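Local structure of alginate biosynthesis protein AlgX (Pseudomonas aeruginosa, 4KNC) at residues A[116-119]-A[120-124]; A[297-300]-A[301-304]. The protein takes part in O-acetylating the exopolysaccharide alginate and protects the polymer from degradation as it crosses the periplasm. All coordinates share one frame; numbering follows the deposited sequence.

Contact 1: A[116-119]-A[120-124]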
ATOM      1  N   ALA A 116      -1.867   0.706  20.736  1.00 41.86           N
ATOM      2  CA  ALA A 116      -3.235   0.187  20.689  1.00 44.57           C
ATOM      3  C   ALA A 116      -3.616  -0.261  19.271  1.00 44.58           C
ATOM      4  O   ALA A 116      -4.256  -1.305  19.084  1.00 41.86           O
ATOM      5  CB  ALA A 116      -4.226   1.240  21.213  1.00 36.13           C
ATOM      6  N   THR A 117      -3.211   0.530  18.274  1.00 36.81           N
ATOM      7  CA  THR A 117      -3.485   0.188  16.875  1.00 31.36           C
ATOM      8  C   THR A 117      -2.765  -1.079  16.416  1.00 31.81           C
ATOM      9  O   THR A 117      -3.344  -1.940  15.738  1.00 35.71           O
ATOM     10  CB  THR A 117      -3.109   1.377  15.948  1.00 39.69           C
ATOM     11  OG1 THR A 117      -3.942   2.494  16.266  1.00 41.30           O
ATOM     12  CG2 THR A 117      -3.287   1.023  14.479  1.00 33.94           C
ATOM     13  N   ILE A 118      -1.493  -1.190  16.786  1.00 34.67           N
ATOM     14  CA  ILE A 118      -0.727  -2.422  16.598  1.00 35.47           C
ATOM     15  C   ILE A 118      -1.464  -3.647  17.173  1.00 34.54           C
ATOM     16  O   ILE A 118      -1.577  -4.703  16.522  1.00 36.38           O
ATOM     17  CB  ILE A 118       0.649  -2.303  17.295  1.00 36.59           C
ATOM     18  CG1 ILE A 118       1.497  -1.218  16.621  1.00 37.92           C
ATOM     19  CG2 ILE A 118       1.374  -3.627  17.287  1.00 33.54           C
ATOM     20  CD1 ILE A 118       1.657  -1.404  15.117  1.00 25.79           C
ATOM     21  N   ALA A 119      -1.982  -3.485  18.385  1.00 37.01           N
ATOM     22  CA  ALA A 119      -2.758  -4.552  19.026  1.00 44.25           C
ATOM     23  C   ALA A 119      -3.996  -4.897  18.209  1.00 45.77           C
ATOM     24  O   ALA A 119      -4.348  -6.071  18.081  1.00 48.80           O
ATOM     25  CB  ALA A 119      -3.150  -4.162  20.436  1.00 31.75           C
ATOM     26  N   ARG A 120      -4.652  -3.884  17.643  1.00 37.85           N
ATOM     27  CA  ARG A 120      -5.830  -4.166  16.814  1.00 38.14           C
ATOM     28  C   ARG A 120      -5.477  -4.922  15.526  1.00 37.68           C
ATOM     29  O   ARG A 120      -6.209  -5.832  15.105  1.00 41.57           O
ATOM     30  CB  ARG A 120      -6.620  -2.884  16.523  1.00 40.45           C
ATOM     31  CG  ARG A 120      -7.237  -2.301  17.775  1.00 45.26           C
ATOM     32  CD  ARG A 120      -8.193  -1.149  17.495  1.00 51.03           C
ATOM     33  NE  ARG A 120      -8.817  -0.698  18.738  1.00 55.35           N
ATOM     34  CZ  ARG A 120      -9.754   0.243  18.825  1.00 63.37           C
ATOM     35  NH1 ARG A 120     -10.195   0.857  17.734  1.00 64.40           N
ATOM     36  NH2 ARG A 120     -10.250   0.575  20.012  1.00 59.76           N
ATOM     37  N   PHE A 121      -4.357  -4.553  14.902  1.00 35.66           N
ATOM     38  CA  PHE A 121      -3.840  -5.357  13.799  1.00 39.09           C
ATOM     39  C   PHE A 121      -3.706  -6.819  14.227  1.00 34.97           C
ATOM     40  O   PHE A 121      -4.172  -7.723  13.518  1.00 35.13           O
ATOM     41  CB  PHE A 121      -2.480  -4.840  13.291  1.00 39.20           C
ATOM     42  CG  PHE A 121      -2.578  -3.673  12.334  1.00 35.06           C
ATOM     43  CD1 PHE A 121      -3.249  -3.798  11.129  1.00 31.10           C
ATOM     44  CD2 PHE A 121      -1.976  -2.458  12.637  1.00 35.46           C
ATOM     45  CE1 PHE A 121      -3.343  -2.722  10.251  1.00 32.03           C
ATOM     46  CE2 PHE A 121      -2.050  -1.386  11.767  1.00 38.50           C
ATOM     47  CZ  PHE A 121      -2.737  -1.511  10.569  1.00 34.70           C
ATOM     48  N   ARG A 122      -3.072  -7.061  15.378  1.00 37.43           N
ATOM     49  CA  ARG A 122      -2.926  -8.455  15.859  1.00 39.18           C
ATOM     50  C   ARG A 122      -4.262  -9.151  16.066  1.00 37.23           C
ATOM     51  O   ARG A 122      -4.428 -10.332  15.735  1.00 34.98           O
ATOM     52  CB  ARG A 122      -2.159  -8.509  17.170  1.00 46.72           C
ATOM     53  CG  ARG A 122      -0.782  -7.988  17.045  1.00 55.28           C
ATOM     54  CD  ARG A 122       0.218  -8.877  17.730  1.00 52.86           C
ATOM     55  NE  ARG A 122       1.511  -8.217  17.644  1.00 51.66           N
ATOM     56  CZ  ARG A 122       1.903  -7.278  18.491  1.00 48.38           C
ATOM     57  NH1 ARG A 122       1.108  -6.932  19.494  1.00 44.31           N
ATOM     58  NH2 ARG A 122       3.086  -6.703  18.346  1.00 47.62           N
ATOM     59  N   GLN A 123      -5.221  -8.408  16.605  1.00 39.49           N
ATOM     60  CA  GLN A 123      -6.540  -8.960  16.875  1.00 35.81           C
ATOM     61  C   GLN A 123      -7.232  -9.333  15.562  1.00 43.30           C
ATOM     62  O   GLN A 123      -8.073 -10.216  15.528  1.00 45.52           O
ATOM     63  CB  GLN A 123      -7.370  -7.948  17.667  1.00 39.85           C
ATOM     64  CG  GLN A 123      -8.646  -8.516  18.244  1.00 50.66           C
ATOM     65  CD  GLN A 123      -9.459  -7.476  19.001  1.00 64.10           C
ATOM     66  OE1 GLN A 123      -9.195  -6.271  18.919  1.00 64.83           O
ATOM     67  NE2 GLN A 123     -10.456  -7.943  19.747  1.00 68.72           N
ATOM     68  N   ALA A 124      -6.873  -8.658  14.473  1.00 45.36           N
ATOM     69  CA  ALA A 124      -7.418  -9.029  13.168  1.00 35.49           C
ATOM     70  C   ALA A 124      -6.726 -10.271  12.554  1.00 35.55           C
ATOM     71  O   ALA A 124      -7.059 -10.691  11.435  1.00 39.74           O
ATOM     72  CB  ALA A 124      -7.363  -7.830  12.200  1.00 37.47           C
TER
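The last two turns of the amphipathic helix 107-123, in the SGNH hydrolase-like domain, join Thr117 to Phe121 and Ile118 to Arg122 by regular alpha-helical i to i+4 pairing. Four successive backbone bonds run from Arg120, Phe121, Arg122 and Gln123 to the carbonyls of Ala116, Thr117, Ile118 and Ala119. The straightest is Phe121 N to Thr117 O, 2.9 Å long with an N-H...O angle of 167°.

On the buried side, the Thr117 and Phe121 side chains lie next to each other and point the same way. The Thr117 methyl stands anti to the backbone N, and its CG2 meets Phe121 CE2 at 3.8 Å. The hydroxyl OG1 turns back instead to hydrogen-bond Asn113 O one turn earlier, so a beta-branched polar residue can sit in a buried place with its polar atom satisfied.

Ile118 works differently, because Arg122 crosses it at a slant. Its CG2 comes over one face of the guanidinium, off centre toward the rim and 3.7 Å from Arg122 NH2. The bend at chi2 (-135°) lets the long arginine chain lay its flat end against this methyl, on a residue that is exposed overall; NH2 also makes a weak hydrogen bond to Thr128 O. Ala116 and Ala119 lie on the exposed side, where alanine suits as a good helix former.

Inward, the helix rests on helix 61-76 and strand 80-85: Phe121 meets Trp64 and Tyr85 edge-to-face and touches Leu67 and Val83, while Gln123 O near the helix end accepts a hydrogen bond from Arg68 NH1.

Contact 2: A[297-300]-A[301-304]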
ATOM      1  N   GLU A 297       3.583  -2.913   3.594  1.00 28.38           N
ATOM      2  CA  GLU A 297       4.142  -1.719   4.212  1.00 28.77           C
ATOM      3  C   GLU A 297       3.413  -0.441   3.778  1.00 34.49           C
ATOM      4  O   GLU A 297       3.231  -0.193   2.584  1.00 34.26           O
ATOM      5  CB  GLU A 297       5.636  -1.612   3.878  1.00 23.78           C
ATOM      6  CG  GLU A 297       6.254  -0.243   4.185  1.00 24.88           C
ATOM      7  CD  GLU A 297       6.184   0.735   2.988  1.00 35.78           C
ATOM      8  OE1 GLU A 297       5.659   1.854   3.176  1.00 29.72           O
ATOM      9  OE2 GLU A 297       6.649   0.391   1.872  1.00 37.41           O
ATOM     10  N   PHE A 298       3.000   0.359   4.758  1.00 33.38           N
ATOM     11  CA  PHE A 298       2.397   1.668   4.509  1.00 30.43           C
ATOM     12  C   PHE A 298       2.487   2.533   5.769  1.00 34.71           C
ATOM     13  O   PHE A 298       2.796   2.029   6.855  1.00 31.88           O
ATOM     14  CB  PHE A 298       0.943   1.522   4.050  1.00 26.51           C
ATOM     15  CG  PHE A 298       0.088   0.698   4.971  1.00 25.30           C
ATOM     16  CD1 PHE A 298       0.017  -0.682   4.823  1.00 27.39           C
ATOM     17  CD2 PHE A 298      -0.646   1.300   5.990  1.00 27.84           C
ATOM     18  CE1 PHE A 298      -0.765  -1.461   5.681  1.00 28.55           C
ATOM     19  CE2 PHE A 298      -1.433   0.533   6.851  1.00 28.89           C
ATOM     20  CZ  PHE A 298      -1.490  -0.855   6.693  1.00 27.75           C
ATOM     21  N   ALA A 299       2.202   3.824   5.626  1.00 28.27           N
ATOM     22  CA  ALA A 299       2.285   4.758   6.738  1.00 26.94           C
ATOM     23  C   ALA A 299       0.931   5.072   7.382  1.00 33.87           C
ATOM     24  O   ALA A 299      -0.108   4.554   6.984  1.00 34.35           O
ATOM     25  CB  ALA A 299       2.985   6.052   6.306  1.00 30.83           C
ATOM     26  N   THR A 300       0.953   5.961   8.366  1.00 29.92           N
ATOM     27  CA  THR A 300      -0.177   6.122   9.270  1.00 27.95           C
ATOM     28  C   THR A 300      -1.261   7.107   8.810  1.00 38.19           C
ATOM     29  O   THR A 300      -2.228   7.327   9.537  1.00 41.98           O
ATOM     30  CB  THR A 300       0.325   6.543  10.676  1.00 28.42           C
ATOM     31  OG1 THR A 300       1.111   7.747  10.573  1.00 30.53           O
ATOM     32  CG2 THR A 300       1.189   5.432  11.282  1.00 33.05           C
ATOM     33  N   HIS A 301      -1.111   7.698   7.621  1.00 33.90           N
ATOM     34  CA  HIS A 301      -2.067   8.720   7.181  1.00 38.06           C
ATOM     35  C   HIS A 301      -3.137   8.197   6.228  1.00 37.99           C
ATOM     36  O   HIS A 301      -4.024   8.935   5.838  1.00 41.57           O
ATOM     37  CB  HIS A 301      -1.346   9.927   6.548  1.00 27.25           C
ATOM     38  CG  HIS A 301      -0.573   9.586   5.310  1.00 37.02           C
ATOM     39  ND1 HIS A 301       0.670   8.986   5.346  1.00 35.35           N
ATOM     40  CD2 HIS A 301      -0.874   9.750   3.997  1.00 30.92           C
ATOM     41  CE1 HIS A 301       1.108   8.808   4.112  1.00 35.13           C
ATOM     42  NE2 HIS A 301       0.195   9.271   3.273  1.00 31.67           N
ATOM     43  N   TYR A 302      -3.045   6.936   5.831  1.00 30.10           N
ATOM     44  CA  TYR A 302      -4.011   6.407   4.887  1.00 35.08           C
ATOM     45  C   TYR A 302      -5.305   6.006   5.559  1.00 38.74           C
ATOM     46  O   TYR A 302      -5.323   5.620   6.732  1.00 43.64           O
ATOM     47  CB  TYR A 302      -3.439   5.213   4.136  1.00 31.81           C
ATOM     48  CG  TYR A 302      -2.235   5.572   3.333  1.00 33.50           C
ATOM     49  CD1 TYR A 302      -2.337   6.409   2.221  1.00 33.92           C
ATOM     50  CD2 TYR A 302      -0.990   5.070   3.673  1.00 29.30           C
ATOM     51  CE1 TYR A 302      -1.207   6.758   1.482  1.00 30.47           C
ATOM     52  CE2 TYR A 302       0.120   5.399   2.952  1.00 29.21           C
ATOM     53  CZ  TYR A 302       0.020   6.237   1.856  1.00 37.76           C
ATOM     54  OH  TYR A 302       1.167   6.538   1.155  1.00 39.46           O
ATOM     55  N   ASP A 303      -6.387   6.090   4.796  1.00 40.16           N
ATOM     56  CA  ASP A 303      -7.695   5.659   5.269  1.00 43.48           C
ATOM     57  C   ASP A 303      -7.797   4.168   5.030  1.00 45.45           C
ATOM     58  O   ASP A 303      -7.993   3.737   3.894  1.00 46.19           O
ATOM     59  CB  ASP A 303      -8.809   6.388   4.509  1.00 48.87           C
ATOM     60  CG  ASP A 303     -10.188   5.788   4.766  1.00 52.64           C
ATOM     61  OD1 ASP A 303     -10.379   5.142   5.818  1.00 44.70           O
ATOM     62  OD2 ASP A 303     -11.084   5.966   3.916  1.00 58.68           O
ATOM     63  N   MET A 304      -7.667   3.389   6.106  1.00 50.95           N
ATOM     64  CA  MET A 304      -7.644   1.929   6.025  1.00 40.49           C
ATOM     65  C   MET A 304      -9.023   1.311   5.843  1.00 42.79           C
ATOM     66  O   MET A 304      -9.142   0.095   5.737  1.00 45.85           O
ATOM     67  CB  MET A 304      -6.980   1.323   7.274  1.00 38.97           C
ATOM     68  CG  MET A 304      -5.531   1.768   7.518  1.00 43.05           C
ATOM     69  SD  MET A 304      -4.660   0.654   8.669  1.00 41.43           S
ATOM     70  CE  MET A 304      -5.510   0.969  10.209  1.00 33.83           C
TER
HETATM   71  O   HOH W   1      -2.659   4.315   7.611  1.00 35.10           O
HETATM   72  O   HOH W   2      -5.412   8.322   8.929  1.00 55.11           O
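Phe298 and Met304 cross at about a right angle where strand 293-298 of the parallel sheet gives way to a loop, and a type I beta turn from Ala299 to Tyr302 brings them together. The methionine sulfur approaches the phenylalanine ring at its edge, a Met-aromatic contact: SD lies 4.9 Å from the ring centroid, 73° off the normal, and 3.7 Å from Phe298 CE2. A bend at chi3 (-68°) swings CE away from the Phe298 ring, so that SD itself is presented to the edge. Both residues are buried, which suits an aromatic ring and a flexible, polarisable thioether.

Tyr302 packs from another direction. Its ring meets Phe298 CB obliquely, with CD2 4.1 Å away, and has Ala299 N beside its edge, in the ring plane. On one face His301 NE2 stands above the plane, offset toward the rim. With chi1 at 63°, the His301 ring is folded over its own backbone, and the small methyl of Ala299 fits close against it, CB meeting the imidazole obliquely 3.9 Å from ND1.

The Tyr302 side chain lies about 7 Å from that of Ser243, the inferred nucleophile, and about 9 Å from that of His150, the inferred proton acceptor, so the turn borders the probable active site without belonging to the triad. Just before it, Glu297 hydrogen-bonds through OE1 to Thr242 OG1 and through OE2 to Ser245 OG, on either side of Ser243 in the chain. Across the turn, a water is placed to donate to both Ala299 O (2.6 Å) and Tyr302 O (3.1 Å), though other acceptors compete for its protons.

Overall arrangement
Contact 1 comes first along the chain and is complete before contact 2 begins; their centres lie 14 Å apart, both in the SGNH hydrolase-like domain. Helix 107-123 packs beside strand 80-85, an outer strand of the four-stranded parallel sheet, and strand 293-298 is its neighbour in that sheet. The two contacts touch directly: Phe121 CZ lies 3.5 Å from Met304 SD and 4.1 Å from Phe298 CZ. One apolar cluster therefore joins the end of the helix to the loop leaving the sheet. Contact 1 is remote from the annotated sites, whereas contact 2 carries this packing toward the probable Ser-His-Asp triad.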